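Local coordinates for TssK (Serratia sp. FS14, PDB 5Y0E), which probably serves as a trimeric baseplate component of the bacterial type VI secretion system, the contractile machine that delivers effectors into neighbouring cells, at residues A[338-343]-A[422-427]; A[69-74]-A[121-126]; A[235-240]-A[274-279]; A[173-176]-A[180-183]. All blocks are in the same frame, centred on the assembly; numbering follows the deposited sequence.

Interaction 1 (A[338-343]-A[422-427]); sequences KMMRDF and SAFALH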
loop_
_atom_site.group_PDB
_atom_site.type_symbol
_atom_site.label_atom_id
_atom_site.label_comp_id
_atom_site.label_asym_id
_atom_site.label_seq_id
_atom_site.Cartn_x
_atom_site.Cartn_y
_atom_site.Cartn_z
ATOM N N LYS A 338 -26.358 15.198 14.884
ATOM C CA LYS A 338 -27.428 14.507 15.556
ATOM C C LYS A 338 -26.855 13.833 16.772
ATOM O O LYS A 338 -27.493 13.755 17.813
ATOM C CB LYS A 338 -28.030 13.444 14.640
ATOM C CG LYS A 338 -28.758 14.003 13.433
ATOM C CD LYS A 338 -29.311 12.899 12.551
ATOM C CE LYS A 338 -30.060 13.471 11.354
ATOM N NZ LYS A 338 -30.590 12.403 10.467
ATOM N N MET A 339 -25.623 13.393 16.640
ATOM C CA MET A 339 -24.927 12.709 17.697
ATOM C C MET A 339 -25.116 13.279 19.096
ATOM O O MET A 339 -25.204 12.561 20.070
ATOM C CB MET A 339 -23.452 12.760 17.384
ATOM C CG MET A 339 -22.861 11.444 16.972
ATOM S SD MET A 339 -21.443 11.129 18.005
ATOM C CE MET A 339 -21.514 9.357 17.992
ATOM N N MET A 340 -25.172 14.581 19.198
ATOM C CA MET A 340 -25.259 15.193 20.500
ATOM C C MET A 340 -26.635 15.235 21.117
ATOM O O MET A 340 -26.810 15.776 22.188
ATOM C CB MET A 340 -24.672 16.581 20.454
ATOM C CG MET A 340 -23.242 16.579 19.987
ATOM S SD MET A 340 -22.158 16.864 21.365
ATOM C CE MET A 340 -20.789 17.659 20.585
ATOM N N ARG A 341 -27.608 14.651 20.455
ATOM C CA ARG A 341 -28.940 14.634 20.978
ATOM C C ARG A 341 -29.438 13.204 21.081
ATOM O O ARG A 341 -30.398 12.933 21.775
ATOM C CB ARG A 341 -29.840 15.495 20.111
ATOM C CG ARG A 341 -31.288 15.600 20.548
ATOM C CD ARG A 341 -32.067 16.547 19.641
ATOM N NE ARG A 341 -32.166 16.046 18.270
ATOM C CZ ARG A 341 -33.068 15.164 17.843
ATOM N NH1 ARG A 341 -33.967 14.655 18.676
ATOM N NH2 ARG A 341 -33.062 14.789 16.571
ATOM N N ASP A 342 -28.765 12.283 20.410
ATOM C CA ASP A 342 -29.146 10.878 20.446
ATOM C C ASP A 342 -28.242 9.997 21.297
ATOM O O ASP A 342 -28.548 8.846 21.544
ATOM C CB ASP A 342 -29.129 10.312 19.039
ATOM C CG ASP A 342 -30.105 10.985 18.145
ATOM O OD1 ASP A 342 -30.979 11.673 18.676
ATOM O OD2 ASP A 342 -30.010 10.831 16.923
ATOM N N PHE A 343 -27.130 10.543 21.751
ATOM C CA PHE A 343 -26.187 9.750 22.493
ATOM C C PHE A 343 -25.839 10.237 23.865
ATOM O O PHE A 343 -25.861 11.404 24.137
ATOM C CB PHE A 343 -24.876 9.696 21.719
ATOM C CG PHE A 343 -24.932 8.865 20.489
ATOM C CD1 PHE A 343 -25.438 9.375 19.328
ATOM C CD2 PHE A 343 -24.484 7.583 20.502
ATOM C CE1 PHE A 343 -25.505 8.616 18.197
ATOM C CE2 PHE A 343 -24.544 6.818 19.384
ATOM C CZ PHE A 343 -25.054 7.336 18.222
ATOM N N SER A 422 -19.458 20.821 17.180
ATOM C CA SER A 422 -19.039 19.642 16.439
ATOM C C SER A 422 -17.868 18.924 17.091
ATOM O O SER A 422 -17.261 18.052 16.455
ATOM C CB SER A 422 -18.678 20.022 15.005
ATOM O OG SER A 422 -17.598 20.937 14.996
ATOM N N ALA A 423 -17.552 19.233 18.342
ATOM C CA ALA A 423 -16.433 18.579 18.992
ATOM C C ALA A 423 -16.455 18.929 20.461
ATOM O O ALA A 423 -16.782 20.057 20.828
ATOM C CB ALA A 423 -15.097 19.006 18.381
ATOM N N PHE A 424 -16.111 17.960 21.291
ATOM C CA PHE A 424 -15.888 18.238 22.692
ATOM C C PHE A 424 -14.473 18.743 22.886
ATOM O O PHE A 424 -13.537 18.309 22.213
ATOM C CB PHE A 424 -16.074 16.987 23.543
ATOM C CG PHE A 424 -17.479 16.470 23.603
ATOM C CD1 PHE A 424 -17.959 15.615 22.632
ATOM C CD2 PHE A 424 -18.298 16.787 24.668
ATOM C CE1 PHE A 424 -19.234 15.115 22.712
ATOM C CE2 PHE A 424 -19.568 16.293 24.746
ATOM C CZ PHE A 424 -20.035 15.450 23.774
ATOM N N ALA A 425 -14.318 19.650 23.832
ATOM C CA ALA A 425 -13.004 20.041 24.303
ATOM C C ALA A 425 -12.892 19.656 25.766
ATOM O O ALA A 425 -13.809 19.910 26.550
ATOM C CB ALA A 425 -12.762 21.536 24.117
ATOM N N LEU A 426 -11.782 19.027 26.122
ATOM C CA LEU A 426 -11.541 18.591 27.486
ATOM C C LEU A 426 -10.178 19.094 27.916
ATOM O O LEU A 426 -9.182 18.858 27.228
ATOM C CB LEU A 426 -11.588 17.068 27.624
ATOM C CG LEU A 426 -12.819 16.301 27.144
ATOM C CD1 LEU A 426 -12.743 15.976 25.670
ATOM C CD2 LEU A 426 -12.981 15.035 27.960
ATOM N N HIS A 427 -10.138 19.753 29.068
ATOM C CA HIS A 427 -8.915 20.272 29.659
ATOM C C HIS A 427 -8.879 19.794 31.086
ATOM O O HIS A 427 -9.869 19.864 31.776
ATOM C CB HIS A 427 -8.912 21.784 29.651
ATOM C CG HIS A 427 -7.719 22.386 30.314
ATOM N ND1 HIS A 427 -7.644 22.581 31.671
ATOM C CD2 HIS A 427 -6.556 22.845 29.804
ATOM C CE1 HIS A 427 -6.484 23.133 31.970
ATOM N NE2 HIS A 427 -5.806 23.306 30.854
#
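Met340 and Phe424 carry this buried contact almost alone, their side chains approaching from opposite directions to close the distance between a short helix, 339-342, and the start of the strand that runs on from Ala423. The end of the methionine does the touching. Its methyl CE lies over one face of the Phe424 ring, 4.1 Å from the centroid and 27° off the normal, a CH-pi contact in which weakly polarised methyl hydrogens meet the pi cloud. The sulfur stands further out toward the rim: Met340 SD is 3.5 Å from Phe424 CZ and views the ring obliquely, which makes the pair a Met-aromatic contact as well. A bend at chi2 (-106°) turns the thioether so that sulfur and methyl both reach the far end of the ring, on the CE1 and CZ side. Methionine suits the place because its unbranched, polarisable tip can lie against an aromatic surface, and phenylalanine offers that surface without a polar group needing a partner. The methyl also reaches toward the strand backbone, with Met340 CE 4.2 Å from Ala423 N. Phe424 leaves its strand at an angle to the helix, and it is the length of the ring that brings its end to the methionine. Around the pair, the loop residue Val334, and Met418 on helix 414-419, touch both side chains, while Phe345 and Phe439, the latter edge-to-face, meet the Phe424 ring. Strand 423-428 lies between strands 366-370 and 329-333 of a large antiparallel sheet, and Met340 thus packs the short helix against that sheet's aromatic cluster.

Interaction 2 (A[69-74]-A[121-126]); sequences MPDGTP and LARYLA
Thr73 and Arg123, which bond across this contact, have their CA atoms 10.3 Å apart, so long side chains rather than backbones span the distance. Segment 69-74 is a tight reversal: Met69 to Gly72 form a type I turn with Gly72 N bonded to Met69 O, and Met69 N in turn bonds Thr73 O. Gly72 has a positive phi (106°), at which a CB would press on the preceding carbonyl oxygen. The combination is a type I turn with a G1 beta bulge, joining strands 62-68 and 74-78. Segment 121-126 passes from an irregular stretch, in which Arg123 is not extended, into strand 124-131 at Tyr124.

From there Arg123 reaches over, bent at chi3 (66°). Arginine suits the span, being long and offering two in-plane N-H groups to two acceptors. Its NH1 forms a salt bridge with Asp71 OD2 at 2.7 Å, and its NH2 donates to Thr73 OG1 at 2.8 Å in a nearly straight bond (167°). Together they fix the guanidinium's rotation. Aspartate is short enough for OD1 to bond within the turn while OD2 meets Arg123: Asp71 OD1 accepts from Thr73 N at 3.2 Å, an Asx turn, and from Thr73 OG1 at 2.8 Å, both from the same face of the carboxylate. The threonine hydroxyl therefore links the two charged groups, donating to Asp71 while accepting from Arg123. Arg123 NH1 has a second partner in Pro103 O, and Gly72 O accepts from Trp34 NE1 of the second subunit.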
loop_
_atom_site.group_PDB
_atom_site.type_symbol
_atom_site.label_atom_id
_atom_site.label_comp_id
_atom_site.label_asym_id
_atom_site.label_seq_id
_atom_site.Cartn_x
_atom_site.Cartn_y
_atom_site.Cartn_z
ATOM N N MET A 69 -11.513 12.156 -18.751
ATOM C CA MET A 69 -12.679 11.467 -19.239
ATOM C C MET A 69 -12.317 10.055 -19.650
ATOM O O MET A 69 -11.151 9.734 -19.849
ATOM C CB MET A 69 -13.274 12.227 -20.416
ATOM C CG MET A 69 -13.733 13.628 -20.049
ATOM S SD MET A 69 -15.076 13.706 -18.833
ATOM C CE MET A 69 -16.355 12.925 -19.750
ATOM N N PRO A 70 -13.300 9.173 -19.753
ATOM C CA PRO A 70 -12.986 7.785 -20.094
ATOM C C PRO A 70 -12.297 7.627 -21.420
ATOM O O PRO A 70 -11.592 6.635 -21.612
ATOM C CB PRO A 70 -14.360 7.114 -20.084
ATOM C CG PRO A 70 -15.076 7.855 -19.076
ATOM C CD PRO A 70 -14.646 9.288 -19.183
ATOM N N ASP A 71 -12.473 8.559 -22.341
ATOM C CA ASP A 71 -11.823 8.475 -23.635
ATOM C C ASP A 71 -10.409 9.038 -23.625
ATOM O O ASP A 71 -9.768 9.060 -24.671
ATOM C CB ASP A 71 -12.649 9.191 -24.695
ATOM C CG ASP A 71 -12.593 10.673 -24.554
ATOM O OD1 ASP A 71 -12.267 11.162 -23.460
ATOM O OD2 ASP A 71 -12.893 11.352 -25.535
ATOM N N GLY A 72 -9.918 9.488 -22.480
ATOM C CA GLY A 72 -8.561 9.947 -22.328
ATOM C C GLY A 72 -8.414 11.447 -22.226
ATOM O O GLY A 72 -7.299 11.936 -22.036
ATOM N N THR A 73 -9.499 12.183 -22.319
ATOM C CA THR A 73 -9.408 13.616 -22.464
ATOM C C THR A 73 -9.284 14.281 -21.108
ATOM O O THR A 73 -10.211 14.188 -20.308
ATOM C CB THR A 73 -10.624 14.129 -23.170
ATOM O OG1 THR A 73 -10.797 13.386 -24.367
ATOM C CG2 THR A 73 -10.459 15.589 -23.487
ATOM N N PRO A 74 -8.184 14.956 -20.818
ATOM C CA PRO A 74 -8.095 15.740 -19.584
ATOM C C PRO A 74 -8.922 17.002 -19.672
ATOM O O PRO A 74 -9.172 17.528 -20.752
ATOM C CB PRO A 74 -6.608 16.073 -19.490
ATOM C CG PRO A 74 -6.117 15.993 -20.871
ATOM C CD PRO A 74 -6.935 14.982 -21.587
ATOM N N LEU A 121 -22.443 16.827 -31.810
ATOM C CA LEU A 121 -21.359 16.078 -31.239
ATOM C C LEU A 121 -19.954 16.573 -31.454
ATOM O O LEU A 121 -19.045 15.794 -31.590
ATOM C CB LEU A 121 -21.464 14.655 -31.717
ATOM C CG LEU A 121 -22.883 14.206 -31.465
ATOM C CD1 LEU A 121 -23.142 12.935 -32.226
ATOM C CD2 LEU A 121 -23.059 13.987 -29.985
ATOM N N ALA A 122 -19.779 17.871 -31.466
ATOM C CA ALA A 122 -18.473 18.438 -31.618
ATOM C C ALA A 122 -17.808 18.504 -30.270
ATOM O O ALA A 122 -18.442 18.740 -29.290
ATOM C CB ALA A 122 -18.572 19.810 -32.226
ATOM N N ARG A 123 -16.513 18.306 -30.232
ATOM C CA ARG A 123 -15.815 18.337 -28.983
ATOM C C ARG A 123 -15.431 19.732 -28.581
ATOM O O ARG A 123 -15.244 20.006 -27.429
ATOM C CB ARG A 123 -14.582 17.460 -29.057
ATOM C CG ARG A 123 -14.886 15.993 -28.924
ATOM C CD ARG A 123 -13.765 15.101 -29.382
ATOM N NE ARG A 123 -12.612 15.238 -28.535
ATOM C CZ ARG A 123 -12.353 14.474 -27.492
ATOM N NH1 ARG A 123 -13.165 13.512 -27.159
ATOM N NH2 ARG A 123 -11.271 14.672 -26.788
ATOM N N TYR A 124 -15.344 20.629 -29.534
ATOM C CA TYR A 124 -14.931 21.961 -29.201
ATOM C C TYR A 124 -15.813 23.063 -29.712
ATOM O O TYR A 124 -16.470 22.925 -30.707
ATOM C CB TYR A 124 -13.525 22.190 -29.720
ATOM C CG TYR A 124 -12.472 21.378 -29.032
ATOM C CD1 TYR A 124 -11.851 21.848 -27.920
ATOM C CD2 TYR A 124 -12.106 20.148 -29.507
ATOM C CE1 TYR A 124 -10.897 21.121 -27.286
ATOM C CE2 TYR A 124 -11.151 19.409 -28.878
ATOM C CZ TYR A 124 -10.548 19.909 -27.767
ATOM O OH TYR A 124 -9.595 19.189 -27.127
ATOM N N LEU A 125 -15.816 24.166 -28.987
ATOM C CA LEU A 125 -16.540 25.347 -29.370
ATOM C C LEU A 125 -15.495 26.415 -29.489
ATOM O O LEU A 125 -14.811 26.706 -28.546
ATOM C CB LEU A 125 -17.534 25.746 -28.322
ATOM C CG LEU A 125 -18.220 27.039 -28.684
ATOM C CD1 LEU A 125 -19.175 26.804 -29.822
ATOM C CD2 LEU A 125 -18.924 27.605 -27.481
ATOM N N ALA A 126 -15.406 27.029 -30.649
ATOM C CA ALA A 126 -14.375 28.019 -30.907
ATOM C C ALA A 126 -14.769 29.370 -30.333
ATOM O O ALA A 126 -15.929 29.771 -30.400
ATOM C CB ALA A 126 -14.119 28.142 -32.403
#

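Interaction 3 (A[235-240]-A[274-279]); sequences FMLLQL and ASFSAQ
The turn that presents Phe276 to Leu237 is closed on the carbonyl oxygen of Ala274, which two groups of one residue grip: Ser277 OG donates to Ala274 O at 2.8 Å, in the carbonyl plane and on a lone pair, and Ser277 N reaches the same oxygen at 3.0 Å. Serine suits this position because its short side chain can fold back onto a nearby carbonyl. Between the two residues, Phe276 projects toward the helix of 235-240 and supplies most of the contact as a single flat apolar surface. Leu237 lies over one of its faces. Leu237 CD1 sits 4.2 Å from the ring centroid and only 12° off the normal, a well-centred CH-pi contact, while Leu237 CB stands 4.0 Å from Phe276 CE2. With CG swung away from the backbone N (chi1 174°), the leucine branch is carried along the ring rather than off its rim. Met236, just before it, and Leu240, most of a turn further on, take the borders: Met236 CB meets the edge at Phe276 CZ, 4.2 Å away, and Leu240 CD2 approaches Phe276 CE1 obliquely. The sulfur end of Met236 leads away from the ring, so its CB makes the contact. Branched aliphatic chains fit here because they spread over the ring without needing hydrogen-bond partners. Gln239 of the third subunit packs on Phe276 and Met236, and Met236 of the second subunit meets its own counterpart here. Within the chain, Leu237 and Leu240 also touch Leu273, so the contact joins helix 229-253 to the loop that follows helix 259-273, with helix 197-222 touching Leu237 through Met217.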
loop_
_atom_site.group_PDB
_atom_site.type_symbol
_atom_site.label_atom_id
_atom_site.label_comp_id
_atom_site.label_asym_id
_atom_site.label_seq_id
_atom_site.Cartn_x
_atom_site.Cartn_y
_atom_site.Cartn_z
ATOM N N PHE A 235 -2.431 -11.463 20.328
ATOM C CA PHE A 235 -1.194 -10.879 19.918
ATOM C C PHE A 235 -1.080 -10.888 18.420
ATOM O O PHE A 235 -0.595 -9.967 17.862
ATOM C CB PHE A 235 -0.030 -11.586 20.566
ATOM C CG PHE A 235 1.277 -10.946 20.294
ATOM C CD1 PHE A 235 1.576 -9.726 20.799
ATOM C CD2 PHE A 235 2.188 -11.560 19.529
ATOM C CE1 PHE A 235 2.763 -9.130 20.532
ATOM C CE2 PHE A 235 3.384 -10.972 19.265
ATOM C CZ PHE A 235 3.670 -9.751 19.765
ATOM N N MET A 236 -1.493 -11.951 17.769
ATOM C CA MET A 236 -1.488 -11.961 16.311
ATOM C C MET A 236 -2.353 -10.861 15.726
ATOM O O MET A 236 -2.086 -10.400 14.622
ATOM C CB MET A 236 -1.991 -13.291 15.779
ATOM C CG MET A 236 -1.025 -14.373 15.858
ATOM S SD MET A 236 -1.769 -15.968 16.033
ATOM C CE MET A 236 -0.927 -16.709 14.755
ATOM N N LEU A 237 -3.414 -10.468 16.423
ATOM C CA LEU A 237 -4.340 -9.503 15.866
ATOM C C LEU A 237 -3.845 -8.085 16.078
ATOM O O LEU A 237 -3.950 -7.253 15.182
ATOM C CB LEU A 237 -5.723 -9.691 16.482
ATOM C CG LEU A 237 -6.770 -8.645 16.092
ATOM C CD1 LEU A 237 -7.171 -8.737 14.635
ATOM C CD2 LEU A 237 -7.952 -8.792 16.932
ATOM N N LEU A 238 -3.306 -7.804 17.257
ATOM C CA LEU A 238 -2.635 -6.537 17.472
ATOM C C LEU A 238 -1.524 -6.320 16.442
ATOM O O LEU A 238 -1.377 -5.227 15.897
ATOM C CB LEU A 238 -2.093 -6.493 18.891
ATOM C CG LEU A 238 -1.275 -5.268 19.287
ATOM C CD1 LEU A 238 -2.063 -3.971 19.146
ATOM C CD2 LEU A 238 -0.800 -5.422 20.682
ATOM N N GLN A 239 -0.766 -7.365 16.139
ATOM C CA GLN A 239 0.201 -7.299 15.059
ATOM C C GLN A 239 -0.434 -6.844 13.773
ATOM O O GLN A 239 0.124 -6.006 13.060
ATOM C CB GLN A 239 0.815 -8.653 14.824
ATOM C CG GLN A 239 2.187 -8.748 15.176
ATOM C CD GLN A 239 2.595 -10.172 15.249
ATOM O OE1 GLN A 239 2.394 -10.813 16.275
ATOM N NE2 GLN A 239 3.188 -10.688 14.174
ATOM N N LEU A 240 -1.570 -7.448 13.427
ATOM C CA LEU A 240 -2.242 -7.109 12.188
ATOM C C LEU A 240 -2.780 -5.698 12.241
ATOM O O LEU A 240 -2.726 -4.976 11.252
ATOM C CB LEU A 240 -3.359 -8.096 11.907
ATOM C CG LEU A 240 -4.154 -7.857 10.623
ATOM C CD1 LEU A 240 -3.336 -8.178 9.429
ATOM C CD2 LEU A 240 -5.411 -8.675 10.620
ATOM N N ALA A 274 -10.650 -12.142 8.367
ATOM C CA ALA A 274 -11.512 -13.315 8.387
ATOM C C ALA A 274 -10.894 -14.482 9.131
ATOM O O ALA A 274 -11.619 -15.319 9.653
ATOM C CB ALA A 274 -11.847 -13.750 6.966
ATOM N N SER A 275 -9.573 -14.544 9.213
ATOM C CA SER A 275 -8.934 -15.562 10.023
ATOM C C SER A 275 -9.464 -15.559 11.439
ATOM O O SER A 275 -9.588 -16.617 12.064
ATOM C CB SER A 275 -7.433 -15.348 10.021
ATOM O OG SER A 275 -6.914 -15.499 8.717
ATOM N N PHE A 276 -9.810 -14.393 11.946
ATOM C CA PHE A 276 -10.260 -14.253 13.315
ATOM C C PHE A 276 -11.768 -14.372 13.467
ATOM O O PHE A 276 -12.269 -14.261 14.571
ATOM C CB PHE A 276 -9.747 -12.926 13.859
ATOM C CG PHE A 276 -8.265 -12.820 13.792
ATOM C CD1 PHE A 276 -7.636 -12.307 12.664
ATOM C CD2 PHE A 276 -7.476 -13.293 14.813
ATOM C CE1 PHE A 276 -6.288 -12.259 12.587
ATOM C CE2 PHE A 276 -6.101 -13.221 14.719
ATOM C CZ PHE A 276 -5.522 -12.709 13.619
ATOM N N SER A 277 -12.489 -14.622 12.399
ATOM C CA SER A 277 -13.926 -14.746 12.458
ATOM C C SER A 277 -14.300 -16.185 12.766
ATOM O O SER A 277 -13.473 -17.089 12.725
ATOM C CB SER A 277 -14.553 -14.305 11.142
ATOM O OG SER A 277 -14.404 -15.289 10.145
ATOM N N ALA A 278 -15.579 -16.392 13.074
ATOM C CA ALA A 278 -16.060 -17.744 13.304
ATOM C C ALA A 278 -15.829 -18.627 12.093
ATOM O O ALA A 278 -15.493 -19.798 12.239
ATOM C CB ALA A 278 -17.530 -17.713 13.678
ATOM N N GLN A 279 -15.961 -18.075 10.892
ATOM C CA GLN A 279 -15.763 -18.839 9.663
ATOM C C GLN A 279 -14.301 -19.115 9.354
ATOM O O GLN A 279 -14.024 -19.972 8.517
ATOM C CB GLN A 279 -16.362 -18.109 8.466
ATOM C CG GLN A 279 -17.763 -17.620 8.650
ATOM C CD GLN A 279 -17.803 -16.344 9.436
ATOM O OE1 GLN A 279 -17.460 -16.322 10.607
ATOM N NE2 GLN A 279 -18.175 -15.256 8.785
#

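Interaction 4 (A[173-176]-A[180-183]); sequences EKRG and LRLD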
loop_
_atom_site.group_PDB
_atom_site.type_symbol
_atom_site.label_atom_id
_atom_site.label_comp_id
_atom_site.label_asym_id
_atom_site.label_seq_id
_atom_site.Cartn_x
_atom_site.Cartn_y
_atom_site.Cartn_z
ATOM N N GLU A 173 -34.610 13.257 -4.670
ATOM C CA GLU A 173 -35.903 13.883 -4.477
ATOM C C GLU A 173 -35.802 15.344 -4.883
ATOM O O GLU A 173 -34.793 16.004 -4.612
ATOM C CB GLU A 173 -36.350 13.737 -3.017
ATOM C CG GLU A 173 -37.294 14.813 -2.523
ATOM C CD GLU A 173 -37.734 14.587 -1.089
ATOM O OE1 GLU A 173 -38.315 13.521 -0.794
ATOM O OE2 GLU A 173 -37.494 15.473 -0.253
ATOM N N LYS A 174 -36.836 15.834 -5.559
ATOM C CA LYS A 174 -36.980 17.252 -5.847
ATOM C C LYS A 174 -38.078 17.772 -4.941
ATOM O O LYS A 174 -39.256 17.500 -5.170
ATOM C CB LYS A 174 -37.310 17.493 -7.311
ATOM C CG LYS A 174 -37.330 18.955 -7.700
ATOM C CD LYS A 174 -37.786 19.100 -9.132
ATOM C CE LYS A 174 -37.880 20.549 -9.545
ATOM N NZ LYS A 174 -38.309 20.675 -10.964
ATOM N N ARG A 175 -37.690 18.515 -3.915
ATOM C CA ARG A 175 -38.626 18.947 -2.900
ATOM C C ARG A 175 -39.689 19.860 -3.490
ATOM O O ARG A 175 -39.641 20.258 -4.653
ATOM C CB ARG A 175 -37.891 19.661 -1.773
ATOM C CG ARG A 175 -36.886 18.786 -1.081
ATOM C CD ARG A 175 -36.423 19.409 0.208
ATOM N NE ARG A 175 -35.534 18.513 0.937
ATOM C CZ ARG A 175 -34.209 18.595 0.899
ATOM N NH1 ARG A 175 -33.634 19.543 0.174
ATOM N NH2 ARG A 175 -33.462 17.739 1.587
ATOM N N GLY A 176 -40.672 20.188 -2.654
ATOM C CA GLY A 176 -41.752 21.037 -3.112
ATOM C C GLY A 176 -41.269 22.393 -3.573
ATOM O O GLY A 176 -41.775 22.940 -4.552
ATOM N N LEU A 180 -33.274 20.439 -4.579
ATOM C CA LEU A 180 -32.931 19.043 -4.788
ATOM C C LEU A 180 -32.176 18.496 -3.594
ATOM O O LEU A 180 -31.341 19.185 -3.012
ATOM C CB LEU A 180 -32.085 18.867 -6.032
ATOM C CG LEU A 180 -32.597 19.464 -7.343
ATOM C CD1 LEU A 180 -31.436 19.665 -8.268
ATOM C CD2 LEU A 180 -33.627 18.581 -7.977
ATOM N N ARG A 181 -32.501 17.265 -3.219
ATOM C CA ARG A 181 -31.729 16.513 -2.247
ATOM C C ARG A 181 -30.934 15.454 -2.992
ATOM O O ARG A 181 -31.486 14.722 -3.820
ATOM C CB ARG A 181 -32.619 15.861 -1.191
ATOM C CG ARG A 181 -31.850 15.118 -0.112
ATOM C CD ARG A 181 -32.781 14.610 0.978
ATOM N NE ARG A 181 -33.899 13.870 0.411
ATOM C CZ ARG A 181 -33.961 12.548 0.339
ATOM N NH1 ARG A 181 -32.970 11.808 0.818
ATOM N NH2 ARG A 181 -35.020 11.965 -0.211
ATOM N N LEU A 182 -29.640 15.389 -2.715
ATOM C CA LEU A 182 -28.746 14.492 -3.421
ATOM C C LEU A 182 -28.376 13.305 -2.550
ATOM O O LEU A 182 -28.328 13.403 -1.325
ATOM C CB LEU A 182 -27.476 15.220 -3.849
ATOM C CG LEU A 182 -27.686 16.368 -4.817
ATOM C CD1 LEU A 182 -26.377 17.094 -5.026
ATOM C CD2 LEU A 182 -28.214 15.844 -6.104
ATOM N N ASP A 183 -28.109 12.187 -3.196
ATOM C CA ASP A 183 -27.599 11.018 -2.493
ATOM C C ASP A 183 -26.132 11.246 -2.159
ATOM O O ASP A 183 -25.243 10.909 -2.928
ATOM C CB ASP A 183 -27.787 9.768 -3.332
ATOM C CG ASP A 183 -27.265 8.548 -2.649
ATOM O OD1 ASP A 183 -26.846 8.646 -1.479
ATOM O OD2 ASP A 183 -27.266 7.484 -3.281
#
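Glu173 and Arg181 face each other as an antiparallel hydrogen-bonded pair, with Arg181 N donating to Glu173 O at 3.0 Å in an almost straight bond (173°). Next along the hairpin, Lys174 and Leu180 form a non-hydrogen-bonded pair. On the face that bears these two, the aliphatic part of the lysine packs on the leucine, Lys174 CG lying 3.7 Å from Leu180 CD2. The amino group goes elsewhere, to a salt bridge with Asp91 and a bond to Ile89 O. A long hydrocarbon chain with a charged end suits such a place: the stem covers a buried leucine while the end stays polar.

The face with Glu173 and Arg181 holds the charges. Glu173 OE1 and Arg181 NH2 are 3.7 Å apart, a long salt bridge, with carboxylate and guanidinium planes 78° to each other. A bend at chi3 (51°) turns the Arg181 guanidinium back toward Glu173, whose carboxylate lies at its edge. Arg175 extends across the Arg181 stem, its NH2 3.3 Å from Arg181 CD and Arg181 CB over one face of its guanidinium. Arg175 NE and Glu173 OE2 form a long salt bridge of 3.8 Å. The oxygen lies well out of the guanidinium plane with no N-H aimed at it, so the attraction is probably one of charge alone.

Outside this shell, Leu172 bonds to the backbone of Arg181, and strands 163-174 and 180-182 form the hairpin at one margin of the mixed sheet. Arg175 NH2 comes within 4.1 Å of Arg181 NE. The single carboxylate of Glu173 probably offsets these two like charges, and the long separations imply a diffuse electrostatic network at the surface, with the directional bonding supplied by the backbone.

From the N terminus, interaction 2 comes first and closes a loop between segments 69-74 and 121-126, tying a turn to the start of strand 124-131. Interaction 4 follows as the tight hairpin 173-176/180-183, reaching the same mixed sheet, its centre 30 Å away. Interaction 3 then closes a loop of mostly helical chain within the helical region. Interaction 1 spans the longest interval, 343 to 422, and joins a short helix to the C-terminal antiparallel sheet. The four are in series, neither nesting nor crossing. Interactions 2 and 3 lie on opposite sides of the chain's centre, 49 Å apart between centres, and both touch the second subunit.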